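Local coordinates for nitrogen regulatory protein P-II (Thiomonas intermedia, PDB 5D4O) that binds adenine nucleotides between the subunits of a trimer and probably regulates the activity of partner enzymes, at residues L9-I14 and M65-V70. Residues are numbered along the deposited sequence; the frame is centred on the assembly and turned at random.
Sequences LKKLEI and MIIAAV. With AMP (adenosine monophosphate), chain F.
I14 and I66 face each other at one end of an antiparallel ladder, K10 and V70 at the other, with L12 and A68 between. Each of these three pairs exchanges two backbone hydrogen bonds; I66 N to I14 O, 2.8 Å long, is nearly straight. The strands join at the centre of the ferredoxin-like PII sheet. The face carrying L12, I14, I66 and A68 is the tightly packed one, closed by helices 21-31 and 72-88. Looser ground lies at the K10 end, where the chain leads away from 65-70, partly exposed, to a salt bridge with D97.

The opposite face, with K11, E13, I67 and A69, looks into the trimer. K11 has CG anti to its backbone nitrogen (chi1 -170°), which lays CD on I67 CG2 at 3.7 Å; the chain then bends at chi3 and brings NZ to E13 OE1 at 3.1 Å, met on the anti side and well out of the carboxylate plane. The same NZ pairs with E13 of the second subunit, while E13 OE2 receives K11 of the third. A methionine in place of K11 would probably leave both carboxylates short of a cationic mate and weaken this inter-subunit ring. M65 SD rests against E13 CG at 3.9 Å.

A69 turns its backbone edge away from K11 and reads AMP: its N donates to N1 at 3.0 Å (175°), and its O accepts from N6 at 3.1 Å. One ladder thus supports two chemistries, a buried charge network joining subunits and a main-chain pair suited to adenine.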
ATOM      1  N   LEU A   9       9.954  -6.205 -10.470  1.00 26.23           N
ATOM      2  CA  LEU A   9       8.833  -7.118 -10.275  1.00 27.42           C
ATOM      3  C   LEU A   9       7.569  -6.264 -10.401  1.00 28.55           C
ATOM      4  O   LEU A   9       7.650  -5.032 -10.504  1.00 24.94           O
ATOM      5  CB  LEU A   9       8.893  -7.717  -8.850  1.00 27.93           C
ATOM      6  CG  LEU A   9       9.097  -9.233  -8.584  1.00 35.08           C
ATOM      7  CD1 LEU A   9       8.164  -9.742  -7.532  1.00 33.74           C
ATOM      8  CD2 LEU A   9       9.192 -10.108  -9.826  1.00 38.16           C
ATOM      9  N   LYS A  10       6.413  -6.920 -10.376  1.00 24.12           N
ATOM     10  CA  LYS A  10       5.145  -6.195 -10.385  1.00 22.14           C
ATOM     11  C   LYS A  10       4.457  -6.474  -9.057  1.00 25.69           C
ATOM     12  O   LYS A  10       4.767  -7.469  -8.390  1.00 25.26           O
ATOM     13  CB  LYS A  10       4.277  -6.603 -11.587  1.00 24.81           C
ATOM     14  CG  LYS A  10       4.928  -6.331 -12.950  1.00 23.68           C
ATOM     15  CD  LYS A  10       4.792  -4.862 -13.404  1.00 29.62           C
ATOM     16  CE  LYS A  10       5.438  -4.639 -14.760  1.00 31.90           C
ATOM     17  NZ  LYS A  10       5.270  -3.245 -15.226  1.00 30.63           N
ATOM     18  N   LYS A  11       3.573  -5.565  -8.624  1.00 21.78           N
ATOM     19  CA  LYS A  11       2.848  -5.784  -7.383  1.00 20.50           C
ATOM     20  C   LYS A  11       1.389  -5.387  -7.618  1.00 23.62           C
ATOM     21  O   LYS A  11       1.090  -4.230  -7.958  1.00 22.10           O
ATOM     22  CB  LYS A  11       3.454  -5.010  -6.206  1.00 20.86           C
ATOM     23  CG  LYS A  11       2.864  -5.423  -4.833  1.00 25.19           C
ATOM     24  CD  LYS A  11       3.064  -4.364  -3.736  1.00 20.81           C
ATOM     25  CE  LYS A  11       2.001  -3.284  -3.805  1.00 25.53           C
ATOM     26  NZ  LYS A  11       2.130  -2.312  -2.682  1.00 28.12           N
ATOM     27  N   LEU A  12       0.501  -6.364  -7.473  1.00 19.96           N
ATOM     28  CA  LEU A  12      -0.937  -6.117  -7.602  1.00 20.21           C
ATOM     29  C   LEU A  12      -1.520  -5.771  -6.249  1.00 21.86           C
ATOM     30  O   LEU A  12      -1.173  -6.397  -5.238  1.00 21.34           O
ATOM     31  CB  LEU A  12      -1.668  -7.397  -8.098  1.00 21.01           C
ATOM     32  CG  LEU A  12      -1.855  -7.630  -9.602  1.00 29.62           C
ATOM     33  CD1 LEU A  12      -0.752  -7.028 -10.448  1.00 30.63           C
ATOM     34  CD2 LEU A  12      -2.114  -9.128  -9.896  1.00 31.21           C
ATOM     35  N   GLU A  13      -2.485  -4.842  -6.244  1.00 18.66           N
ATOM     36  CA  GLU A  13      -3.338  -4.552  -5.089  1.00 17.35           C
ATOM     37  C   GLU A  13      -4.743  -4.873  -5.626  1.00 21.53           C
ATOM     38  O   GLU A  13      -5.199  -4.233  -6.574  1.00 21.24           O
ATOM     39  CB  GLU A  13      -3.233  -3.104  -4.649  1.00 18.65           C
ATOM     40  CG  GLU A  13      -1.986  -2.895  -3.822  1.00 18.09           C
ATOM     41  CD  GLU A  13      -1.798  -1.448  -3.416  1.00 27.74           C
ATOM     42  OE1 GLU A  13      -0.806  -1.183  -2.704  1.00 28.17           O
ATOM     43  OE2 GLU A  13      -2.572  -0.575  -3.879  1.00 25.05           O
ATOM     44  N   ILE A  14      -5.348  -5.930  -5.113  1.00 19.28           N
ATOM     45  CA  ILE A  14      -6.663  -6.406  -5.579  1.00 18.30           C
ATOM     46  C   ILE A  14      -7.669  -6.135  -4.461  1.00 20.97           C
ATOM     47  O   ILE A  14      -7.569  -6.756  -3.404  1.00 21.75           O
ATOM     48  CB  ILE A  14      -6.601  -7.920  -5.869  1.00 20.91           C
ATOM     49  CG1 ILE A  14      -5.455  -8.248  -6.861  1.00 22.87           C
ATOM     50  CG2 ILE A  14      -8.004  -8.406  -6.379  1.00 22.22           C
ATOM     51  CD1 ILE A  14      -4.995  -9.716  -6.834  1.00 24.20           C
ATOM     52  N   MET A  65      -8.011  -6.289   0.793  1.00 18.87           N
ATOM     53  CA  MET A  65      -7.046  -5.949  -0.236  1.00 17.40           C
ATOM     54  C   MET A  65      -6.035  -7.074  -0.238  1.00 22.21           C
ATOM     55  O   MET A  65      -5.380  -7.315   0.786  1.00 21.44           O
ATOM     56  CB  MET A  65      -6.333  -4.605   0.013  1.00 18.59           C
ATOM     57  CG  MET A  65      -5.294  -4.307  -1.067  1.00 20.55           C
ATOM     58  SD  MET A  65      -4.697  -2.591  -1.035  1.00 23.84           S
ATOM     59  CE  MET A  65      -3.848  -2.545   0.562  1.00 21.82           C
ATOM     60  N   ILE A  66      -5.863  -7.707  -1.389  1.00 19.50           N
ATOM     61  CA  ILE A  66      -4.868  -8.765  -1.534  1.00 18.63           C
ATOM     62  C   ILE A  66      -3.710  -8.116  -2.240  1.00 22.45           C
ATOM     63  O   ILE A  66      -3.874  -7.585  -3.366  1.00 21.95           O
ATOM     64  CB  ILE A  66      -5.403  -9.964  -2.349  1.00 21.86           C
ATOM     65  CG1 ILE A  66      -6.676 -10.531  -1.704  1.00 22.36           C
ATOM     66  CG2 ILE A  66      -4.289 -11.054  -2.515  1.00 20.95           C
ATOM     67  CD1 ILE A  66      -7.440 -11.607  -2.608  1.00 23.38           C
ATOM     68  N   ILE A  67      -2.549  -8.177  -1.590  1.00 19.29           N
ATOM     69  CA  ILE A  67      -1.273  -7.657  -2.130  1.00 19.27           C
ATOM     70  C   ILE A  67      -0.487  -8.840  -2.687  1.00 23.82           C
ATOM     71  O   ILE A  67      -0.184  -9.793  -1.936  1.00 21.23           O
ATOM     72  CB  ILE A  67      -0.436  -6.936  -1.028  1.00 20.65           C
ATOM     73  CG1 ILE A  67      -1.197  -5.755  -0.409  1.00 21.13           C
ATOM     74  CG2 ILE A  67       0.915  -6.465  -1.628  1.00 20.27           C
ATOM     75  CD1 ILE A  67      -0.590  -5.251   0.894  1.00 24.37           C
ATOM     76  N   ALA A  68      -0.181  -8.822  -3.998  1.00 20.95           N
ATOM     77  CA  ALA A  68       0.570  -9.941  -4.567  1.00 20.58           C
ATOM     78  C   ALA A  68       1.719  -9.485  -5.442  1.00 22.64           C
ATOM     79  O   ALA A  68       1.500  -8.868  -6.488  1.00 21.98           O
ATOM     80  CB  ALA A  68      -0.356 -10.886  -5.354  1.00 21.47           C
ATOM     81  N   ALA A  69       2.939  -9.782  -5.007  1.00 20.20           N
ATOM     82  CA  ALA A  69       4.150  -9.471  -5.773  1.00 19.76           C
ATOM     83  C   ALA A  69       4.308 -10.620  -6.763  1.00 23.87           C
ATOM     84  O   ALA A  69       4.347 -11.801  -6.374  1.00 23.46           O
ATOM     85  CB  ALA A  69       5.371  -9.375  -4.850  1.00 20.02           C
ATOM     86  N   VAL A  70       4.308 -10.281  -8.056  1.00 21.04           N
ATOM     87  CA  VAL A  70       4.335 -11.290  -9.114  1.00 22.30           C
ATOM     88  C   VAL A  70       5.332 -10.904 -10.230  1.00 27.45           C
ATOM     89  O   VAL A  70       5.465  -9.709 -10.526  1.00 25.89           O
ATOM     90  CB  VAL A  70       2.890 -11.510  -9.709  1.00 25.09           C
ATOM     91  CG1 VAL A  70       1.866 -11.868  -8.625  1.00 24.39           C
ATOM     92  CG2 VAL A  70       2.399 -10.284 -10.505  1.00 24.89           C
TER
HETATM   93  P   AMP F 203       7.810 -16.152   3.314  1.00 29.81           P
HETATM   94  O1P AMP F 203       7.705 -17.144   4.409  1.00 31.80           O
HETATM   95  O2P AMP F 203       7.792 -16.737   1.945  1.00 29.67           O
HETATM   96  O3P AMP F 203       8.977 -15.182   3.445  1.00 26.70           O
HETATM   97  O5' AMP F 203       6.471 -15.264   3.410  1.00 28.01           O
HETATM   98  C5' AMP F 203       6.109 -14.549   4.598  1.00 25.32           C
HETATM   99  C4' AMP F 203       4.999 -13.583   4.282  1.00 25.07           C
HETATM  100  O4' AMP F 203       5.449 -12.589   3.335  1.00 22.92           O
HETATM  101  C3' AMP F 203       3.766 -14.202   3.637  1.00 24.96           C
HETATM  102  O3' AMP F 203       2.908 -14.808   4.603  1.00 26.82           O
HETATM  103  C2' AMP F 203       3.118 -12.981   2.992  1.00 23.19           C
HETATM  104  O2' AMP F 203       2.392 -12.240   3.956  1.00 22.16           O
HETATM  105  C1' AMP F 203       4.357 -12.199   2.514  1.00 22.30           C
HETATM  106  N9  AMP F 203       4.690 -12.499   1.129  1.00 22.69           N
HETATM  107  C8  AMP F 203       5.505 -13.497   0.657  1.00 22.20           C
HETATM  108  N7  AMP F 203       5.543 -13.583  -0.650  1.00 24.75           N
HETATM  109  C5  AMP F 203       4.682 -12.579  -1.069  1.00 22.89           C
HETATM  110  C6  AMP F 203       4.269 -12.160  -2.348  1.00 22.81           C
HETATM  111  N6  AMP F 203       4.666 -12.749  -3.484  1.00 20.80           N
HETATM  112  N1  AMP F 203       3.394 -11.129  -2.416  1.00 20.99           N
HETATM  113  C2  AMP F 203       2.944 -10.584  -1.278  1.00 19.60           C
HETATM  114  N3  AMP F 203       3.253 -10.900  -0.014  1.00 20.17           N
HETATM  115  C4  AMP F 203       4.147 -11.906   0.018  1.00 20.22           C